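Local coordinates for positive phenol-degradative gene regulator (Ralstonia sp. E2, PDB 5FS0), which probably activates transcription of phenol-degradation genes as a sigma-54-dependent regulator, the chain described being its N-terminal, phenol-binding sensor domain, at residues V110-V115 / G126-E131; M153-A158 / Y172-C177; G93-G98 / G160-L165. All blocks are in the same frame, centred on the assembly; numbering follows the deposited sequence.

Contact 1 (V110-V115 / G126-E131). With 5JC (2,4-dichlorophenol), chain C.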
loop_
_atom_site.group_PDB
_atom_site.type_symbol
_atom_site.label_atom_id
_atom_site.label_comp_id
_atom_site.label_asym_id
_atom_site.label_seq_id
_atom_site.Cartn_x
_atom_site.Cartn_y
_atom_site.Cartn_z
ATOM N N VAL A 110 15.635 -9.173 1.290
ATOM C CA VAL A 110 15.614 -10.589 0.977
ATOM C C VAL A 110 17.013 -11.111 0.744
ATOM O O VAL A 110 17.813 -10.491 0.042
ATOM C CB VAL A 110 14.769 -10.898 -0.261
ATOM C CG1 VAL A 110 14.553 -12.406 -0.361
ATOM C CG2 VAL A 110 13.433 -10.166 -0.203
ATOM N N THR A 111 17.300 -12.263 1.334
ATOM C CA THR A 111 18.592 -12.904 1.128
ATOM C C THR A 111 18.453 -14.376 0.752
ATOM O O THR A 111 18.144 -15.210 1.604
ATOM C CB THR A 111 19.461 -12.770 2.376
ATOM O OG1 THR A 111 19.798 -11.394 2.541
ATOM C CG2 THR A 111 20.732 -13.603 2.239
ATOM N N PRO A 112 18.658 -14.689 -0.542
ATOM C CA PRO A 112 18.633 -16.078 -1.026
ATOM C C PRO A 112 19.720 -16.917 -0.368
ATOM O O PRO A 112 20.903 -16.602 -0.486
ATOM C CB PRO A 112 18.888 -15.942 -2.534
ATOM C CG PRO A 112 18.499 -14.534 -2.867
ATOM C CD PRO A 112 18.874 -13.730 -1.640
ATOM N N LEU A 113 19.321 -17.960 0.342
ATOM C CA LEU A 113 20.289 -18.849 0.973
ATOM C C LEU A 113 20.739 -19.887 -0.052
ATOM O O LEU A 113 21.898 -19.898 -0.472
ATOM C CB LEU A 113 19.693 -19.521 2.213
ATOM C CG LEU A 113 19.384 -18.603 3.402
ATOM C CD1 LEU A 113 18.562 -19.326 4.459
ATOM C CD2 LEU A 113 20.668 -18.077 4.010
ATOM N N THR A 114 19.818 -20.753 -0.462
ATOM C CA THR A 114 20.121 -21.702 -1.517
ATOM C C THR A 114 18.925 -21.880 -2.444
ATOM O O THR A 114 17.783 -22.032 -2.003
ATOM C CB THR A 114 20.541 -23.062 -0.947
ATOM O OG1 THR A 114 20.860 -23.945 -2.030
ATOM C CG2 THR A 114 19.420 -23.657 -0.107
ATOM N N VAL A 115 19.199 -21.844 -3.741
ATOM C CA VAL A 115 18.148 -21.928 -4.732
ATOM C C VAL A 115 18.514 -22.901 -5.837
ATOM O O VAL A 115 19.531 -22.755 -6.519
ATOM C CB VAL A 115 17.846 -20.550 -5.344
ATOM C CG1 VAL A 115 17.004 -20.695 -6.605
ATOM C CG2 VAL A 115 17.159 -19.653 -4.314
ATOM N N GLY A 126 13.700 -23.616 -2.890
ATOM C CA GLY A 126 14.230 -22.316 -2.507
ATOM C C GLY A 126 14.101 -21.923 -1.037
ATOM O O GLY A 126 13.020 -21.973 -0.456
ATOM N N GLU A 127 15.222 -21.517 -0.445
ATOM C CA GLU A 127 15.261 -21.049 0.942
ATOM C C GLU A 127 15.810 -19.631 1.002
ATOM O O GLU A 127 16.766 -19.297 0.310
ATOM C CB GLU A 127 16.125 -21.968 1.823
ATOM C CG GLU A 127 15.585 -23.382 2.017
ATOM C CD GLU A 127 16.635 -24.337 2.593
ATOM O OE1 GLU A 127 17.564 -23.849 3.275
ATOM O OE2 GLU A 127 16.537 -25.567 2.349
ATOM N N PHE A 128 15.216 -18.802 1.846
ATOM C CA PHE A 128 15.580 -17.390 1.890
ATOM C C PHE A 128 15.612 -16.867 3.321
ATOM O O PHE A 128 14.897 -17.372 4.180
ATOM C CB PHE A 128 14.589 -16.560 1.045
ATOM C CG PHE A 128 14.509 -16.989 -0.401
ATOM C CD1 PHE A 128 13.696 -18.044 -0.785
ATOM C CD2 PHE A 128 15.246 -16.337 -1.373
ATOM C CE1 PHE A 128 13.626 -18.445 -2.100
ATOM C CE2 PHE A 128 15.182 -16.738 -2.692
ATOM C CZ PHE A 128 14.374 -17.786 -3.055
ATOM N N LEU A 129 16.443 -15.861 3.578
ATOM C CA LEU A 129 16.331 -15.095 4.818
ATOM C C LEU A 129 15.586 -13.777 4.559
ATOM O O LEU A 129 15.858 -13.085 3.569
ATOM C CB LEU A 129 17.707 -14.801 5.428
ATOM C CG LEU A 129 18.513 -15.954 6.037
ATOM C CD1 LEU A 129 19.527 -15.400 7.026
ATOM C CD2 LEU A 129 17.625 -17.018 6.700
ATOM N N TRP A 130 14.657 -13.441 5.446
ATOM C CA TRP A 130 13.879 -12.215 5.315
ATOM C C TRP A 130 14.257 -11.204 6.393
ATOM O O TRP A 130 13.544 -11.042 7.383
ATOM C CB TRP A 130 12.381 -12.521 5.383
ATOM C CG TRP A 130 11.762 -12.784 4.045
ATOM C CD1 TRP A 130 12.357 -12.645 2.825
ATOM C CD2 TRP A 130 10.426 -13.232 3.791
ATOM N NE1 TRP A 130 11.474 -12.980 1.827
ATOM C CE2 TRP A 130 10.280 -13.344 2.394
ATOM C CE3 TRP A 130 9.337 -13.551 4.609
ATOM C CZ2 TRP A 130 9.092 -13.760 1.796
ATOM C CZ3 TRP A 130 8.158 -13.963 4.014
ATOM C CH2 TRP A 130 8.045 -14.064 2.622
ATOM N N GLU A 131 15.384 -10.528 6.193
ATOM C CA GLU A 131 15.859 -9.533 7.148
ATOM C C GLU A 131 15.073 -8.232 7.027
ATOM O O GLU A 131 14.804 -7.758 5.923
ATOM C CB GLU A 131 17.352 -9.267 6.944
ATOM C CG GLU A 131 18.262 -10.236 7.680
ATOM C CD GLU A 131 19.727 -10.020 7.356
ATOM O OE1 GLU A 131 20.307 -9.029 7.847
ATOM O OE2 GLU A 131 20.300 -10.841 6.610
HETATM CL CL1 5JC C . 11.933 -14.874 -0.216
HETATM C CAI 5JC C . 11.313 -14.286 -1.727
HETATM C CAF 5JC C . 11.395 -15.182 -2.922
HETATM C CAH 5JC C . 10.923 -14.743 -4.095
HETATM CL CL2 5JC C . 11.031 -15.795 -5.471
HETATM C CAE 5JC C . 10.308 -13.361 -4.216
HETATM C CAD 5JC C . 10.238 -12.562 -3.131
HETATM C CAG 5JC C . 10.774 -13.053 -1.811
HETATM O OAA 5JC C . 10.717 -12.238 -0.670
HETATM O O HOH W 1 18.165 -10.855 4.307
#
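Leu113 and Leu129 pack against one another across the antiparallel hairpin of strands 109-118 and 123-131, at a classic beta bulge that brings Leu113 and Thr114 both opposite Glu127. Leu113 takes the helix-like backbone turn of the bulge, and its side chain leans over the partner strand: CD1 lies 3.4 Å from CD2 of Leu129, while CD2 rests near Leu129 CG. Glu127 is gripped through its main chain. Its O accepts from Leu113 N at 2.9 Å, with a weak second bond from Thr114 N, and its N donates to Thr114 O. Its carboxylate passes beside Thr114 CG2; OE2 is hydrogen-bonded to His125, and OE1 makes a weak, long ion pair with Arg186. Before the bulge the pairing is regular, Thr111 and Leu129 exchanging two bonds.

The other face of the sheet is a pocket wall. With CG anti to its carbonyl carbon (chi1 -58°), Phe128 lays its ring against the bound dichlorophenol. Pro112 and Val115 approach the ring obliquely, Val115 CG2 coming to 3.6 Å from CZ, whereas the ligand lies over one face, its CAF above the centre. Trp130 continues this wall, although its modelled bond to the phenol oxygen is doubtful because NE1 sits too near a chlorine. That same chlorine, CL1, also lies close to Phe128, 3.3 Å from CG.

Contact 2 (M153-A158 / Y172-C177). With ZN (zinc ion), chain D; 5JC (2,4-dichlorophenol), chain C.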
loop_
_atom_site.group_PDB
_atom_site.type_symbol
_atom_site.label_atom_id
_atom_site.label_comp_id
_atom_site.label_asym_id
_atom_site.label_seq_id
_atom_site.Cartn_x
_atom_site.Cartn_y
_atom_site.Cartn_z
ATOM N N MET A 153 1.328 -11.221 3.625
ATOM C CA MET A 153 1.478 -10.559 2.345
ATOM C C MET A 153 2.814 -10.950 1.725
ATOM O O MET A 153 2.878 -11.320 0.549
ATOM C CB MET A 153 1.380 -9.052 2.521
ATOM C CG MET A 153 0.942 -8.287 1.297
ATOM S SD MET A 153 0.994 -6.501 1.604
ATOM C CE MET A 153 0.371 -6.417 3.273
ATOM N N GLN A 154 3.870 -10.910 2.533
ATOM C CA GLN A 154 5.211 -11.211 2.043
ATOM C C GLN A 154 5.323 -12.653 1.529
ATOM O O GLN A 154 6.011 -12.916 0.542
ATOM C CB GLN A 154 6.231 -10.948 3.139
ATOM C CG GLN A 154 6.123 -9.533 3.736
ATOM C CD GLN A 154 7.229 -9.236 4.739
ATOM O OE1 GLN A 154 8.050 -10.100 5.038
ATOM N NE2 GLN A 154 7.263 -8.011 5.251
ATOM N N ILE A 155 4.625 -13.571 2.195
ATOM C CA ILE A 155 4.597 -14.968 1.791
ATOM C C ILE A 155 3.758 -15.159 0.529
ATOM O O ILE A 155 4.069 -16.002 -0.314
ATOM C CB ILE A 155 4.046 -15.862 2.918
ATOM C CG1 ILE A 155 5.190 -16.295 3.836
ATOM C CG2 ILE A 155 3.338 -17.088 2.349
ATOM C CD1 ILE A 155 6.202 -17.196 3.157
ATOM N N GLY A 156 2.690 -14.381 0.404
ATOM C CA GLY A 156 1.849 -14.436 -0.769
ATOM C C GLY A 156 2.618 -13.968 -1.992
ATOM O O GLY A 156 2.409 -14.479 -3.086
ATOM N N TYR A 157 3.515 -12.996 -1.799
ATOM C CA TYR A 157 4.302 -12.449 -2.901
ATOM C C TYR A 157 5.269 -13.512 -3.433
ATOM O O TYR A 157 5.334 -13.750 -4.645
ATOM C CB TYR A 157 5.051 -11.182 -2.456
ATOM C CG TYR A 157 5.969 -10.559 -3.505
ATOM C CD1 TYR A 157 7.200 -11.136 -3.811
ATOM C CD2 TYR A 157 5.615 -9.378 -4.169
ATOM C CE1 TYR A 157 8.036 -10.588 -4.765
ATOM C CE2 TYR A 157 6.455 -8.812 -5.118
ATOM C CZ TYR A 157 7.662 -9.427 -5.415
ATOM O OH TYR A 157 8.516 -8.879 -6.346
ATOM N N ALA A 158 6.012 -14.146 -2.531
ATOM C CA ALA A 158 6.938 -15.220 -2.901
ATOM C C ALA A 158 6.236 -16.362 -3.675
ATOM O O ALA A 158 6.741 -16.865 -4.693
ATOM C CB ALA A 158 7.634 -15.769 -1.629
ATOM N N TYR A 172 4.991 -21.225 -0.521
ATOM C CA TYR A 172 6.026 -20.886 0.447
ATOM C C TYR A 172 5.468 -20.956 1.847
ATOM O O TYR A 172 4.274 -20.742 2.060
ATOM C CB TYR A 172 6.576 -19.488 0.211
ATOM C CG TYR A 172 7.588 -19.335 -0.896
ATOM C CD1 TYR A 172 7.191 -19.322 -2.227
ATOM C CD2 TYR A 172 8.927 -19.130 -0.609
ATOM C CE1 TYR A 172 8.105 -19.143 -3.240
ATOM C CE2 TYR A 172 9.849 -18.942 -1.620
ATOM C CZ TYR A 172 9.428 -18.952 -2.940
ATOM O OH TYR A 172 10.331 -18.764 -3.968
ATOM N N ARG A 173 6.339 -21.245 2.803
ATOM C CA ARG A 173 5.985 -21.131 4.207
ATOM C C ARG A 173 7.154 -20.579 5.017
ATOM O O ARG A 173 8.323 -20.787 4.681
ATOM C CB ARG A 173 5.514 -22.484 4.746
ATOM C CG ARG A 173 4.113 -22.842 4.230
ATOM C CD ARG A 173 3.549 -24.127 4.821
ATOM N NE ARG A 173 3.179 -23.980 6.229
ATOM C CZ ARG A 173 2.774 -24.993 6.989
ATOM N NH1 ARG A 173 2.692 -26.216 6.471
ATOM N NH2 ARG A 173 2.453 -24.790 8.263
ATOM N N GLU A 174 6.832 -19.830 6.058
ATOM C CA GLU A 174 7.859 -19.294 6.942
ATOM C C GLU A 174 8.236 -20.357 7.948
ATOM O O GLU A 174 7.382 -20.828 8.687
ATOM C CB GLU A 174 7.376 -18.035 7.680
ATOM C CG GLU A 174 7.079 -16.828 6.816
ATOM C CD GLU A 174 6.850 -15.574 7.645
ATOM O OE1 GLU A 174 7.837 -14.911 8.021
ATOM O OE2 GLU A 174 5.677 -15.238 7.912
ATOM N N LEU A 175 9.505 -20.746 7.963
ATOM C CA LEU A 175 10.002 -21.695 8.960
ATOM C C LEU A 175 10.377 -20.974 10.263
ATOM O O LEU A 175 10.446 -21.586 11.332
ATOM C CB LEU A 175 11.200 -22.464 8.406
ATOM C CG LEU A 175 10.964 -23.196 7.074
ATOM C CD1 LEU A 175 12.221 -23.934 6.618
ATOM C CD2 LEU A 175 9.777 -24.155 7.170
ATOM N N GLU A 176 10.612 -19.667 10.152
ATOM C CA GLU A 176 10.945 -18.809 11.287
ATOM C C GLU A 176 10.546 -17.370 10.979
ATOM O O GLU A 176 10.656 -16.926 9.836
ATOM C CB GLU A 176 12.439 -18.892 11.616
ATOM C CG GLU A 176 12.838 -20.184 12.310
ATOM C CD GLU A 176 14.327 -20.458 12.254
ATOM O OE1 GLU A 176 15.077 -19.643 11.662
ATOM O OE2 GLU A 176 14.742 -21.503 12.805
ATOM N N CYS A 177 10.096 -16.640 12.001
ATOM C CA CYS A 177 9.498 -15.323 11.809
ATOM C C CYS A 177 9.770 -14.393 12.997
ATOM O O CYS A 177 9.571 -14.780 14.146
ATOM C CB CYS A 177 7.989 -15.481 11.593
ATOM S SG CYS A 177 7.042 -13.969 11.217
HETATM ZN ZN ZN D . 8.024 -13.160 9.143
HETATM CL CL1 5JC C . 11.933 -14.874 -0.216
HETATM C CAI 5JC C . 11.313 -14.286 -1.727
HETATM C CAF 5JC C . 11.395 -15.182 -2.922
HETATM C CAH 5JC C . 10.923 -14.743 -4.095
HETATM CL CL2 5JC C . 11.031 -15.795 -5.471
HETATM C CAE 5JC C . 10.308 -13.361 -4.216
HETATM C CAD 5JC C . 10.238 -12.562 -3.131
HETATM C CAG 5JC C . 10.774 -13.053 -1.811
HETATM O OAA 5JC C . 10.717 -12.238 -0.670
#
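Ala158 sets its methyl squarely over the ring of Tyr172, a CH-pi contact in which CB stands 3.5 Å from the ring centroid and only 6° off its normal. This is the tight part of a helix-on-sheet packing within the V4R domain, where helix segment 153-158 runs roughly antiparallel (149°) to strand residues 172-174. Close by, Ala158 O comes to 3.0 Å from Tyr172 CE1, so the ring is pressed against main chain as well as methyl. The Tyr172 side chain, its CG anti to the carbonyl carbon (chi1 -79°), reaches past Ala158 to the ligand, where OH lies 3.4 Å from CL2 of the dichlorophenol; that hydroxyl is hydrogen-bonded to Tyr124 and Thr162. One helical turn back, Ile155 spans the rest of the interface, CD1 at 3.8 Å from Tyr172 CB and CG1 at 3.6 Å from Glu174 CG.

The other side is looser. Arg173 leaves the strand on the side away from the helix, and its NH1 forms a salt bridge with Asp197. Past Glu174 the chain turns a corner at exposed Leu175, leaves the helix segment and goes on to the zinc site. Glu174 OE1 binds zinc at 2.1 Å and Cys177 SG at 2.4 Å, Cys151 and Cys185 completing the four-ligand site. Ile155 thus packs on the aliphatic part of a zinc ligand. Behind the helix, Met153 and Tyr157 face the long helix 44-84, while strand 185-191 pairs with 170-176 and Trp130 of strand 123-131 packs against Ile155 and Glu174.

Contact 3 (G93-G98 / G160-L165). With 5JC (2,4-dichlorophenol), chain C.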
loop_
_atom_site.group_PDB
_atom_site.type_symbol
_atom_site.label_atom_id
_atom_site.label_comp_id
_atom_site.label_asym_id
_atom_site.label_seq_id
_atom_site.Cartn_x
_atom_site.Cartn_y
_atom_site.Cartn_z
ATOM N N GLY A 93 18.963 -16.277 -12.263
ATOM C CA GLY A 93 19.010 -14.822 -12.370
ATOM C C GLY A 93 17.634 -14.238 -12.654
ATOM O O GLY A 93 17.355 -13.057 -12.402
ATOM N N MET A 94 16.769 -15.089 -13.192
ATOM C CA MET A 94 15.374 -14.757 -13.409
ATOM C C MET A 94 14.626 -14.710 -12.077
ATOM O O MET A 94 13.878 -13.772 -11.784
ATOM C CB MET A 94 14.744 -15.796 -14.335
ATOM C CG MET A 94 13.633 -15.268 -15.186
ATOM S SD MET A 94 14.255 -14.147 -16.453
ATOM C CE MET A 94 12.696 -13.551 -17.101
ATOM N N LEU A 95 14.839 -15.762 -11.295
ATOM C CA LEU A 95 14.242 -15.955 -9.979
ATOM C C LEU A 95 14.594 -14.813 -9.053
ATOM O O LEU A 95 13.761 -14.320 -8.296
ATOM C CB LEU A 95 14.730 -17.285 -9.383
ATOM C CG LEU A 95 14.208 -17.844 -8.056
ATOM C CD1 LEU A 95 14.844 -17.160 -6.831
ATOM C CD2 LEU A 95 12.685 -17.778 -8.011
ATOM N N GLU A 96 15.854 -14.405 -9.138
ATOM C CA GLU A 96 16.438 -13.448 -8.226
ATOM C C GLU A 96 15.833 -12.048 -8.383
ATOM O O GLU A 96 16.030 -11.178 -7.534
ATOM C CB GLU A 96 17.956 -13.415 -8.442
ATOM C CG GLU A 96 18.753 -12.755 -7.315
ATOM C CD GLU A 96 20.254 -12.758 -7.578
ATOM O OE1 GLU A 96 20.656 -12.790 -8.764
ATOM O OE2 GLU A 96 21.030 -12.734 -6.599
ATOM N N MET A 97 15.091 -11.834 -9.463
ATOM C CA MET A 97 14.441 -10.545 -9.671
ATOM C C MET A 97 13.310 -10.355 -8.658
ATOM O O MET A 97 13.025 -9.234 -8.245
ATOM C CB MET A 97 13.938 -10.423 -11.111
ATOM C CG MET A 97 15.075 -10.265 -12.104
ATOM S SD MET A 97 14.576 -10.027 -13.828
ATOM C CE MET A 97 14.164 -11.711 -14.291
ATOM N N GLY A 98 12.698 -11.460 -8.239
ATOM C CA GLY A 98 11.721 -11.445 -7.159
ATOM C C GLY A 98 12.227 -10.835 -5.854
ATOM O O GLY A 98 11.685 -9.842 -5.392
ATOM N N GLY A 160 3.237 -16.102 -5.265
ATOM C CA GLY A 160 2.718 -15.546 -6.494
ATOM C C GLY A 160 3.798 -15.373 -7.543
ATOM O O GLY A 160 3.625 -15.768 -8.695
ATOM N N TYR A 161 4.915 -14.782 -7.136
ATOM C CA TYR A 161 6.010 -14.493 -8.046
ATOM C C TYR A 161 6.604 -15.782 -8.625
ATOM O O TYR A 161 6.816 -15.903 -9.834
ATOM C CB TYR A 161 7.111 -13.676 -7.340
ATOM C CG TYR A 161 8.282 -13.365 -8.253
ATOM C CD1 TYR A 161 9.293 -14.303 -8.469
ATOM C CD2 TYR A 161 8.359 -12.158 -8.930
ATOM C CE1 TYR A 161 10.345 -14.043 -9.307
ATOM C CE2 TYR A 161 9.408 -11.896 -9.779
ATOM C CZ TYR A 161 10.401 -12.843 -9.962
ATOM O OH TYR A 161 11.453 -12.581 -10.814
ATOM N N THR A 162 6.875 -16.740 -7.754
ATOM C CA THR A 162 7.560 -17.963 -8.158
ATOM C C THR A 162 6.642 -18.837 -8.978
ATOM O O THR A 162 7.068 -19.401 -9.987
ATOM C CB THR A 162 8.082 -18.737 -6.932
ATOM O OG1 THR A 162 8.744 -17.817 -6.051
ATOM C CG2 THR A 162 9.067 -19.824 -7.342
ATOM N N SER A 163 5.380 -18.943 -8.569
ATOM C CA SER A 163 4.418 -19.692 -9.375
ATOM C C SER A 163 4.319 -19.100 -10.777
ATOM O O SER A 163 4.466 -19.825 -11.757
ATOM C CB SER A 163 3.040 -19.722 -8.720
ATOM O OG SER A 163 3.140 -20.264 -7.414
ATOM N N ALA A 164 4.097 -17.791 -10.890
ATOM C CA ALA A 164 3.926 -17.207 -12.220
ATOM C C ALA A 164 5.183 -17.395 -13.065
ATOM O O ALA A 164 5.113 -17.484 -14.286
ATOM C CB ALA A 164 3.567 -15.733 -12.122
ATOM N N LEU A 165 6.336 -17.445 -12.412
ATOM C CA LEU A 165 7.598 -17.620 -13.120
ATOM C C LEU A 165 7.794 -19.066 -13.602
ATOM O O LEU A 165 8.346 -19.284 -14.677
ATOM C CB LEU A 165 8.765 -17.196 -12.220
ATOM C CG LEU A 165 10.213 -17.326 -12.707
ATOM C CD1 LEU A 165 10.477 -16.546 -13.984
ATOM C CD2 LEU A 165 11.177 -16.875 -11.598
HETATM CL CL1 5JC C . 11.933 -14.874 -0.216
HETATM C CAI 5JC C . 11.313 -14.286 -1.727
HETATM C CAF 5JC C . 11.395 -15.182 -2.922
HETATM C CAH 5JC C . 10.923 -14.743 -4.095
HETATM CL CL2 5JC C . 11.031 -15.795 -5.471
HETATM C CAE 5JC C . 10.308 -13.361 -4.216
HETATM C CAD 5JC C . 10.238 -12.562 -3.131
HETATM C CAG 5JC C . 10.774 -13.053 -1.811
HETATM O OAA 5JC C . 10.717 -12.238 -0.670
#
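Gly98 and Tyr161 bring their CA atoms to 6.5 Å, and Leu95 and Thr162 to 7.2 Å, where the junction of helices 91-95 and 97-104 meets helix 152-166 in a buried helix-to-helix packing that joins the aromatic-activator region to the V4R domain. The close approach at Gly98 lets its CA sit over one face of the Tyr161 ring, 3.5 Å from the centroid and displaced toward the rim, as a CH-pi contact. With CG anti to the backbone N (chi1 179°), Tyr161 sends its ring to that junction, beside Met94 and Gly98, and OH donates to Met94 O at 2.9 Å. Since Met97 N bonds to that same carbonyl, the oxygen is held both from its own segment, three residues on, and from across the interface.

One turn on, Leu165 forks over the first helix: CD1 packs against Met94 CG at 3.6 Å, and CD2 rests on Leu95 CA at the same distance. The Leu95 side chain crosses that of Leu165 at about a right angle, and its CD2 also reaches the dichlorophenol. On the ligand side, Thr162 OG1, hydrogen-bonded to Ala158 O, lies 3.1 Å from CL2 of the dichlorophenol.

In the fold
Three kinds of contact enclose one ligand. Contact 1 is the partly buried one, rich in main-chain bonds as expected of a hairpin, with one face exposed in part and the other lining the pocket. Contacts 2 and 3 are core packings that share helix 152-166 and rely on apolar side chains and CH-pi contacts; contact 2 has no hydrogen bond between its segments, and contact 3 a single decided one. Contacts 1 and 2 meet on the same sheet, where Trp130 CH2 comes to 3.1 Å from Gln154 O and zinc lies nearby. Contact 3, away from the metal, meets contact 1 through Leu95 and Phe128, and the dichlorophenol touches all three.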